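Local coordinates for protein exopolygalacturonase (Yersinia enterocolitica, PDB 2UVF) that probably hydrolyses pectin-derived polygalacturonate from chain ends, as an exo-acting family 28 glycoside hydrolase of the periplasm that binds digalacturonic acid, at residues N456-T461 with R483-R488; V393-F398 with L426-F431. All coordinates share one frame; numbering follows the deposited sequence.

Interaction 1 (N456-T461 with R483-R488); sequences NVMYLT and RNNAMR. With SO4 (sulfate ion), chain E.
Arg488 N donates to Met458 O over 2.9 Å, one of four bonds that alternate between the strands: Ala486 N to Asn456 O, Met458 N to Ala486 O, Arg488 N to Met458 O and Leu460 N to Arg488 O. All four are fairly straight at the hydrogen, and the strand axes run 4.7 Å apart at only 9°, the evidence for regular parallel pairing.

On one face Met458 and Met487 lie side by side, Met458 SD resting 3.9 Å from Met487 CG. The Met458 chain bends at its second torsion (chi2 73°), which brings its sulfur alongside the neighbouring methionine; Phe482 touches both residues. The other face carries Val457, whose CG2 lies 4.2 Å from Ala486 CB, and then Tyr459 beside Arg488. There the ring and guanidinium planes differ by just 2°, but the side chains come closest alongside, Arg488 CG to Tyr459 CD1 at 3.9 Å. Leu460 CG sits 3.6 Å above the plane of the Tyr459 ring, over its centre.

Arg488 NH2 holds two oxygens of a sulfate, O1 at 3.0 Å and O3 at 3.2 Å, with O3 in the guanidinium plane; the ion probably comes from the crystallisation liquor. Phe98 of helix 92-100 touches Val457, Ala486 and Arg488. At Asn456 the side-chain amide is bonded on both atoms, ND2 to Leu426 O and OD1 to Asn429 ND2. Parallel, in-register pairing of successive turns, here with the methionines stacked as one like pair, is characteristic of the right-handed parallel beta-helix of family 28.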
ATOM      1  N   ASN A 456      10.308  -5.517   5.698  1.00 24.74           N
ATOM      2  CA  ASN A 456       9.982  -4.127   5.507  1.00 24.35           C
ATOM      3  C   ASN A 456      10.664  -3.347   6.626  1.00 24.56           C
ATOM      4  O   ASN A 456      10.942  -3.876   7.708  1.00 24.11           O
ATOM      5  CB  ASN A 456       8.447  -3.862   5.577  1.00 24.01           C
ATOM      6  CG  ASN A 456       7.645  -4.567   4.484  1.00 21.77           C
ATOM      7  OD1 ASN A 456       7.669  -4.182   3.318  1.00 20.98           O
ATOM      8  ND2 ASN A 456       6.900  -5.583   4.870  1.00 20.98           N
ATOM      9  N   VAL A 457      10.906  -2.074   6.366  1.00 24.62           N
ATOM     10  CA  VAL A 457      11.435  -1.160   7.373  1.00 25.08           C
ATOM     11  C   VAL A 457      10.455   0.017   7.550  1.00 25.01           C
ATOM     12  O   VAL A 457       9.943   0.547   6.565  1.00 24.52           O
ATOM     13  CB  VAL A 457      12.884  -0.692   6.983  1.00 25.12           C
ATOM     14  CG1 VAL A 457      13.188   0.660   7.510  1.00 25.67           C
ATOM     15  CG2 VAL A 457      13.897  -1.698   7.497  1.00 25.47           C
ATOM     16  N   MET A 458      10.181   0.389   8.803  1.00 24.60           N
ATOM     17  CA  MET A 458       9.304   1.525   9.103  1.00 23.90           C
ATOM     18  C   MET A 458      10.045   2.546   9.962  1.00 24.16           C
ATOM     19  O   MET A 458      10.596   2.196  11.007  1.00 24.25           O
ATOM     20  CB  MET A 458       8.055   1.070   9.859  1.00 23.28           C
ATOM     21  CG  MET A 458       7.134   0.157   9.108  1.00 23.20           C
ATOM     22  SD  MET A 458       7.773  -1.520   8.909  1.00 25.75           S
ATOM     23  CE  MET A 458       6.273  -2.268   8.308  1.00 22.12           C
ATOM     24  N   TYR A 459      10.043   3.798   9.517  1.00 23.76           N
ATOM     25  CA  TYR A 459      10.679   4.882  10.252  1.00 23.43           C
ATOM     26  C   TYR A 459       9.733   6.068  10.316  1.00 22.80           C
ATOM     27  O   TYR A 459       9.390   6.607   9.286  1.00 23.14           O
ATOM     28  CB  TYR A 459      12.013   5.260   9.571  1.00 23.78           C
ATOM     29  CG  TYR A 459      12.688   6.445  10.205  1.00 23.24           C
ATOM     30  CD1 TYR A 459      13.097   6.413  11.539  1.00 23.74           C
ATOM     31  CD2 TYR A 459      12.918   7.604   9.478  1.00 22.99           C
ATOM     32  CE1 TYR A 459      13.709   7.538  12.137  1.00 24.60           C
ATOM     33  CE2 TYR A 459      13.541   8.716  10.053  1.00 22.20           C
ATOM     34  CZ  TYR A 459      13.932   8.672  11.369  1.00 24.13           C
ATOM     35  OH  TYR A 459      14.514   9.784  11.929  1.00 26.35           O
ATOM     36  N   LEU A 460       9.290   6.432  11.524  1.00 23.18           N
ATOM     37  CA  LEU A 460       8.403   7.597  11.819  1.00 23.25           C
ATOM     38  C   LEU A 460       6.914   7.370  11.546  1.00 23.04           C
ATOM     39  O   LEU A 460       6.070   8.267  11.792  1.00 22.76           O
ATOM     40  CB  LEU A 460       8.861   8.910  11.141  1.00 23.65           C
ATOM     41  CG  LEU A 460      10.258   9.460  11.457  1.00 23.23           C
ATOM     42  CD1 LEU A 460      10.534  10.651  10.542  1.00 24.47           C
ATOM     43  CD2 LEU A 460      10.451   9.829  12.909  1.00 23.81           C
ATOM     44  N   THR A 461       6.594   6.168  11.056  1.00 22.17           N
ATOM     45  CA  THR A 461       5.200   5.771  10.764  1.00 21.28           C
ATOM     46  C   THR A 461       4.421   5.793  12.082  1.00 20.93           C
ATOM     47  O   THR A 461       5.032   5.660  13.131  1.00 20.86           O
ATOM     48  CB  THR A 461       5.167   4.345  10.143  1.00 20.97           C
ATOM     49  OG1 THR A 461       6.397   4.112   9.443  1.00 20.94           O
ATOM     50  CG2 THR A 461       3.977   4.174   9.184  1.00 18.75           C
ATOM     51  N   ARG A 483       5.789 -10.001   9.950  1.00 28.57           N
ATOM     52  CA  ARG A 483       7.035 -10.644  10.374  1.00 28.12           C
ATOM     53  C   ARG A 483       8.287 -10.068   9.719  1.00 27.82           C
ATOM     54  O   ARG A 483       8.212  -9.452   8.672  1.00 27.22           O
ATOM     55  CB  ARG A 483       6.963 -12.169  10.128  1.00 27.83           C
ATOM     56  CG  ARG A 483       6.988 -12.585   8.685  1.00 27.01           C
ATOM     57  CD  ARG A 483       7.191 -14.070   8.571  1.00 29.02           C
ATOM     58  NE  ARG A 483       7.360 -14.517   7.195  1.00 30.67           N
ATOM     59  CZ  ARG A 483       7.023 -15.730   6.746  1.00 31.36           C
ATOM     60  NH1 ARG A 483       6.467 -16.623   7.565  1.00 31.80           N
ATOM     61  NH2 ARG A 483       7.219 -16.039   5.474  1.00 28.73           N
ATOM     62  N   ASN A 484       9.445 -10.312  10.330  1.00 27.72           N
ATOM     63  CA  ASN A 484      10.706  -9.933   9.718  1.00 27.14           C
ATOM     64  C   ASN A 484      10.684  -8.472   9.279  1.00 26.73           C
ATOM     65  O   ASN A 484      11.076  -8.133   8.173  1.00 26.59           O
ATOM     66  CB  ASN A 484      11.018 -10.842   8.544  1.00 27.39           C
ATOM     67  CG  ASN A 484      11.230 -12.270   8.962  1.00 26.89           C
ATOM     68  OD1 ASN A 484      11.525 -12.551  10.124  1.00 25.26           O
ATOM     69  ND2 ASN A 484      11.080 -13.186   8.014  1.00 27.22           N
ATOM     70  N   ASN A 485      10.207  -7.624  10.182  1.00 25.97           N
ATOM     71  CA  ASN A 485      10.111  -6.186   9.951  1.00 25.27           C
ATOM     72  C   ASN A 485      10.860  -5.471  11.037  1.00 24.77           C
ATOM     73  O   ASN A 485      10.801  -5.872  12.201  1.00 24.52           O
ATOM     74  CB  ASN A 485       8.646  -5.725  10.002  1.00 24.42           C
ATOM     75  CG  ASN A 485       7.808  -6.321   8.907  1.00 23.66           C
ATOM     76  OD1 ASN A 485       6.694  -6.791   9.143  1.00 27.92           O
ATOM     77  ND2 ASN A 485       8.324  -6.311   7.710  1.00 17.69           N
ATOM     78  N   ALA A 486      11.527  -4.380  10.662  1.00 24.30           N
ATOM     79  CA  ALA A 486      12.215  -3.541  11.625  1.00 23.74           C
ATOM     80  C   ALA A 486      11.632  -2.146  11.660  1.00 23.30           C
ATOM     81  O   ALA A 486      11.343  -1.560  10.627  1.00 22.57           O
ATOM     82  CB  ALA A 486      13.726  -3.501  11.340  1.00 23.28           C
ATOM     83  N   MET A 487      11.488  -1.595  12.864  1.00 23.42           N
ATOM     84  CA  MET A 487      10.789  -0.328  13.014  1.00 23.83           C
ATOM     85  C   MET A 487      11.458   0.602  14.013  1.00 23.61           C
ATOM     86  O   MET A 487      11.999   0.153  15.014  1.00 23.60           O
ATOM     87  CB  MET A 487       9.337  -0.568  13.416  1.00 23.82           C
ATOM     88  CG  MET A 487       8.659  -1.719  12.658  1.00 23.24           C
ATOM     89  SD  MET A 487       6.850  -1.633  12.685  1.00 27.12           S
ATOM     90  CE  MET A 487       6.386  -2.412  14.195  1.00 25.79           C
ATOM     91  N   ARG A 488      11.427   1.901  13.727  1.00 23.50           N
ATOM     92  CA  ARG A 488      12.137   2.868  14.571  1.00 24.88           C
ATOM     93  C   ARG A 488      11.343   4.161  14.661  1.00 23.96           C
ATOM     94  O   ARG A 488      10.879   4.679  13.649  1.00 24.13           O
ATOM     95  CB  ARG A 488      13.563   3.121  14.033  1.00 24.82           C
ATOM     96  CG  ARG A 488      14.282   4.318  14.627  1.00 26.41           C
ATOM     97  CD  ARG A 488      15.787   4.285  14.449  1.00 26.83           C
ATOM     98  NE  ARG A 488      16.410   4.884  15.641  1.00 35.49           N
ATOM     99  CZ  ARG A 488      16.905   6.119  15.683  1.00 37.98           C
ATOM    100  NH1 ARG A 488      16.898   6.869  14.584  1.00 40.23           N
ATOM    101  NH2 ARG A 488      17.410   6.604  16.807  1.00 36.15           N
TER
HETATM  102  S   SO4 E1608      18.466   5.044  19.993  1.00 63.09           S
HETATM  103  O1  SO4 E1608      18.862   4.714  18.617  1.00 62.55           O
HETATM  104  O2  SO4 E1608      19.609   5.672  20.664  1.00 63.14           O
HETATM  105  O3  SO4 E1608      17.340   5.984  19.978  1.00 62.52           O
HETATM  106  O4  SO4 E1608      18.097   3.822  20.717  1.00 61.53           O

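Interaction 2 (V393-F398 with L426-F431); sequences VFNNFF and LFNNYF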
ATOM      1  N   VAL A 393       3.056  -5.598  -3.169  1.00 29.20           N
ATOM      2  CA  VAL A 393       3.720  -4.308  -3.099  1.00 27.42           C
ATOM      3  C   VAL A 393       5.156  -4.487  -2.593  1.00 27.78           C
ATOM      4  O   VAL A 393       5.385  -4.929  -1.464  1.00 27.35           O
ATOM      5  CB  VAL A 393       2.948  -3.336  -2.165  1.00 28.10           C
ATOM      6  CG1 VAL A 393       3.746  -2.065  -1.900  1.00 26.01           C
ATOM      7  CG2 VAL A 393       1.586  -2.977  -2.739  1.00 25.93           C
ATOM      8  N   PHE A 394       6.127  -4.117  -3.426  1.00 27.40           N
ATOM      9  CA  PHE A 394       7.524  -4.172  -3.031  1.00 26.68           C
ATOM     10  C   PHE A 394       8.322  -2.991  -3.569  1.00 26.15           C
ATOM     11  O   PHE A 394       7.923  -2.366  -4.555  1.00 26.03           O
ATOM     12  CB  PHE A 394       8.159  -5.518  -3.422  1.00 27.15           C
ATOM     13  CG  PHE A 394       8.287  -5.765  -4.916  1.00 26.12           C
ATOM     14  CD1 PHE A 394       9.521  -5.641  -5.539  1.00 24.88           C
ATOM     15  CD2 PHE A 394       7.199  -6.235  -5.666  1.00 26.08           C
ATOM     16  CE1 PHE A 394       9.678  -5.921  -6.896  1.00 22.82           C
ATOM     17  CE2 PHE A 394       7.336  -6.518  -7.036  1.00 25.47           C
ATOM     18  CZ  PHE A 394       8.575  -6.353  -7.650  1.00 25.48           C
ATOM     19  N   ASN A 395       9.421  -2.683  -2.884  1.00 25.51           N
ATOM     20  CA  ASN A 395      10.311  -1.559  -3.214  1.00 25.42           C
ATOM     21  C   ASN A 395       9.699  -0.173  -3.183  1.00 24.88           C
ATOM     22  O   ASN A 395      10.288   0.771  -3.696  1.00 25.33           O
ATOM     23  CB  ASN A 395      11.033  -1.786  -4.553  1.00 25.42           C
ATOM     24  CG  ASN A 395      11.929  -3.000  -4.517  1.00 27.56           C
ATOM     25  OD1 ASN A 395      12.038  -3.695  -3.481  1.00 27.43           O
ATOM     26  ND2 ASN A 395      12.543  -3.305  -5.662  1.00 30.68           N
ATOM     27  N   ASN A 396       8.536  -0.049  -2.559  1.00 25.11           N
ATOM     28  CA  ASN A 396       7.842   1.239  -2.459  1.00 24.65           C
ATOM     29  C   ASN A 396       8.472   2.113  -1.393  1.00 23.63           C
ATOM     30  O   ASN A 396       8.959   1.618  -0.399  1.00 24.67           O
ATOM     31  CB  ASN A 396       6.348   1.024  -2.140  1.00 25.02           C
ATOM     32  CG  ASN A 396       5.480   0.782  -3.379  1.00 24.11           C
ATOM     33  OD1 ASN A 396       4.370   1.315  -3.481  1.00 23.53           O
ATOM     34  ND2 ASN A 396       5.966  -0.015  -4.311  1.00 25.96           N
ATOM     35  N   PHE A 397       8.489   3.418  -1.617  1.00 23.36           N
ATOM     36  CA  PHE A 397       8.737   4.387  -0.553  1.00 22.74           C
ATOM     37  C   PHE A 397       7.376   5.007  -0.171  1.00 22.38           C
ATOM     38  O   PHE A 397       6.652   5.448  -1.043  1.00 22.68           O
ATOM     39  CB  PHE A 397       9.726   5.465  -1.032  1.00 22.14           C
ATOM     40  CG  PHE A 397       9.932   6.619  -0.057  1.00 22.86           C
ATOM     41  CD1 PHE A 397      10.986   6.609   0.859  1.00 21.46           C
ATOM     42  CD2 PHE A 397       9.101   7.740  -0.096  1.00 23.63           C
ATOM     43  CE1 PHE A 397      11.180   7.668   1.727  1.00 20.82           C
ATOM     44  CE2 PHE A 397       9.290   8.803   0.775  1.00 21.80           C
ATOM     45  CZ  PHE A 397      10.328   8.766   1.685  1.00 20.90           C
ATOM     46  N   PHE A 398       7.036   5.014   1.118  1.00 22.17           N
ATOM     47  CA  PHE A 398       5.745   5.588   1.591  1.00 21.85           C
ATOM     48  C   PHE A 398       5.994   6.756   2.538  1.00 21.59           C
ATOM     49  O   PHE A 398       6.654   6.595   3.550  1.00 20.61           O
ATOM     50  CB  PHE A 398       4.855   4.555   2.301  1.00 21.63           C
ATOM     51  CG  PHE A 398       4.278   3.509   1.400  1.00 23.71           C
ATOM     52  CD1 PHE A 398       3.049   3.707   0.765  1.00 25.01           C
ATOM     53  CD2 PHE A 398       4.945   2.304   1.198  1.00 22.72           C
ATOM     54  CE1 PHE A 398       2.511   2.718  -0.079  1.00 22.49           C
ATOM     55  CE2 PHE A 398       4.415   1.324   0.382  1.00 21.53           C
ATOM     56  CZ  PHE A 398       3.200   1.532  -0.261  1.00 22.17           C
ATOM     57  N   LEU A 426       3.381  -8.048   1.033  1.00 26.22           N
ATOM     58  CA  LEU A 426       3.960  -6.698   1.147  1.00 25.92           C
ATOM     59  C   LEU A 426       5.388  -6.819   1.650  1.00 24.98           C
ATOM     60  O   LEU A 426       5.597  -7.103   2.811  1.00 24.66           O
ATOM     61  CB  LEU A 426       3.108  -5.811   2.085  1.00 25.68           C
ATOM     62  CG  LEU A 426       1.577  -5.641   1.888  1.00 24.53           C
ATOM     63  CD1 LEU A 426       1.190  -5.397   0.420  1.00 25.15           C
ATOM     64  CD2 LEU A 426       0.797  -6.813   2.454  1.00 24.64           C
ATOM     65  N   PHE A 427       6.365  -6.623   0.762  1.00 24.60           N
ATOM     66  CA  PHE A 427       7.767  -6.862   1.103  1.00 24.57           C
ATOM     67  C   PHE A 427       8.747  -5.813   0.551  1.00 24.10           C
ATOM     68  O   PHE A 427       8.473  -5.174  -0.446  1.00 23.77           O
ATOM     69  CB  PHE A 427       8.190  -8.307   0.729  1.00 24.53           C
ATOM     70  CG  PHE A 427       8.129  -8.623  -0.760  1.00 24.24           C
ATOM     71  CD1 PHE A 427       9.274  -8.523  -1.553  1.00 25.08           C
ATOM     72  CD2 PHE A 427       6.941  -9.051  -1.357  1.00 26.33           C
ATOM     73  CE1 PHE A 427       9.248  -8.827  -2.930  1.00 26.16           C
ATOM     74  CE2 PHE A 427       6.887  -9.351  -2.736  1.00 24.47           C
ATOM     75  CZ  PHE A 427       8.042  -9.238  -3.520  1.00 25.69           C
ATOM     76  N   ASN A 428       9.891  -5.664   1.215  1.00 24.31           N
ATOM     77  CA  ASN A 428      10.968  -4.762   0.784  1.00 24.44           C
ATOM     78  C   ASN A 428      10.530  -3.306   0.574  1.00 24.15           C
ATOM     79  O   ASN A 428      10.984  -2.630  -0.358  1.00 24.56           O
ATOM     80  CB  ASN A 428      11.697  -5.312  -0.460  1.00 25.38           C
ATOM     81  CG  ASN A 428      12.309  -6.697  -0.228  1.00 25.71           C
ATOM     82  OD1 ASN A 428      12.489  -7.136   0.922  1.00 29.67           O
ATOM     83  ND2 ASN A 428      12.638  -7.379  -1.313  1.00 26.22           N
ATOM     84  N   ASN A 429       9.633  -2.838   1.439  1.00 22.52           N
ATOM     85  CA  ASN A 429       9.149  -1.446   1.383  1.00 21.67           C
ATOM     86  C   ASN A 429       9.771  -0.677   2.481  1.00 20.76           C
ATOM     87  O   ASN A 429      10.150  -1.250   3.531  1.00 18.84           O
ATOM     88  CB  ASN A 429       7.616  -1.368   1.520  1.00 20.88           C
ATOM     89  CG  ASN A 429       6.918  -2.129   0.436  1.00 19.57           C
ATOM     90  OD1 ASN A 429       6.944  -1.710  -0.692  1.00 21.41           O
ATOM     91  ND2 ASN A 429       6.321  -3.286   0.769  1.00 21.05           N
ATOM     92  N   TYR A 430       9.896   0.626   2.232  1.00 21.48           N
ATOM     93  CA  TYR A 430      10.258   1.570   3.293  1.00 21.76           C
ATOM     94  C   TYR A 430       9.064   2.473   3.638  1.00 22.09           C
ATOM     95  O   TYR A 430       8.612   3.253   2.814  1.00 22.61           O
ATOM     96  CB  TYR A 430      11.439   2.405   2.840  1.00 21.81           C
ATOM     97  CG  TYR A 430      12.021   3.317   3.892  1.00 21.45           C
ATOM     98  CD1 TYR A 430      12.958   2.854   4.801  1.00 21.12           C
ATOM     99  CD2 TYR A 430      11.655   4.665   3.949  1.00 20.87           C
ATOM    100  CE1 TYR A 430      13.510   3.725   5.756  1.00 21.58           C
ATOM    101  CE2 TYR A 430      12.180   5.514   4.877  1.00 21.32           C
ATOM    102  CZ  TYR A 430      13.112   5.053   5.782  1.00 22.04           C
ATOM    103  OH  TYR A 430      13.660   5.944   6.705  1.00 20.87           O
ATOM    104  N   PHE A 431       8.549   2.355   4.855  1.00 22.20           N
ATOM    105  CA  PHE A 431       7.442   3.203   5.295  1.00 22.21           C
ATOM    106  C   PHE A 431       8.026   4.347   6.100  1.00 21.26           C
ATOM    107  O   PHE A 431       8.761   4.097   7.054  1.00 23.08           O
ATOM    108  CB  PHE A 431       6.430   2.410   6.141  1.00 22.30           C
ATOM    109  CG  PHE A 431       5.872   1.209   5.441  1.00 22.42           C
ATOM    110  CD1 PHE A 431       4.672   1.286   4.749  1.00 24.10           C
ATOM    111  CD2 PHE A 431       6.547  -0.015   5.483  1.00 21.87           C
ATOM    112  CE1 PHE A 431       4.148   0.167   4.084  1.00 20.91           C
ATOM    113  CE2 PHE A 431       6.037  -1.139   4.833  1.00 22.16           C
ATOM    114  CZ  PHE A 431       4.829  -1.055   4.131  1.00 22.23           C
TER
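Phe398 and Phe431 form an aromatic pair on one face of the paired strands, their planes 9° apart and their centroids 5.1 Å apart. The rings are slid so far that they barely overlap, and contact falls between Phe398 CD2 and Phe431 CE1. On the same face Val393 CB meets Leu426 CD1 at 3.7 Å, while Val393 CG1 reaches the edge of the Phe398 ring in its plane.

The other face is aromatic too. Phe394 and Phe427 both hold CG in the crowded position between backbone N and carbonyl carbon (chi1 67° and 63°), and these matched torsions leave their rings nearly parallel but offset. Phe394 CB lies over the face of the Phe427 ring, 3.6 Å from its centroid, a CH-pi contact. Further along, Phe397 and Tyr430 meet rim to rim.

Asn429 is the polar hub at the corner. Its ND2 donates to Val393 O at 2.9 Å, from above the carbonyl plane, and that oxygen also accepts from Phe427 N at 3.0 Å. Its OD1 takes the N-H of Asn396, again at 3.0 Å, so one amide ties together backbone on both sides of the turn. Asn396 ND2 turns back to Phe394 O at 3.1 Å, and its OD1 accepts from His372. Regular pairing resumes with Tyr430 N to Asn396 O and Phe398 N to Tyr430 O.

Around this buried pair, strand 365-368 borders Val393 and Phe394, strand 383-386 packs on Val393 and Phe398, and strand 448-459 lies against Tyr430 and Phe431; Tyr94 of helix 92-100 meets the Phe397 and Tyr430 rings.

Overall arrangement
Interaction 2 closes before interaction 1 opens along the chain, and their centres are 10 Å apart. The two are joined by strand pairing: 391-394 and 397-399 pair with 421-427 and 430-431, these pair with 448-459, and 448-459 pairs with 476-490, so the order across the fold is 393-398, 426-431, 456-461, 483-488. Probable bonds Tyr459 N to Phe431 O (2.8 Å) and Phe431 N to Val457 O (2.9 Å) bridge the two contacts. Asn456 repeats one turn on what Asn429 does, consistent with the asparagine stacks of parallel beta-helices. Helix 92-100 touches both contacts, joining the N-terminal region to the family 28 beta-helix.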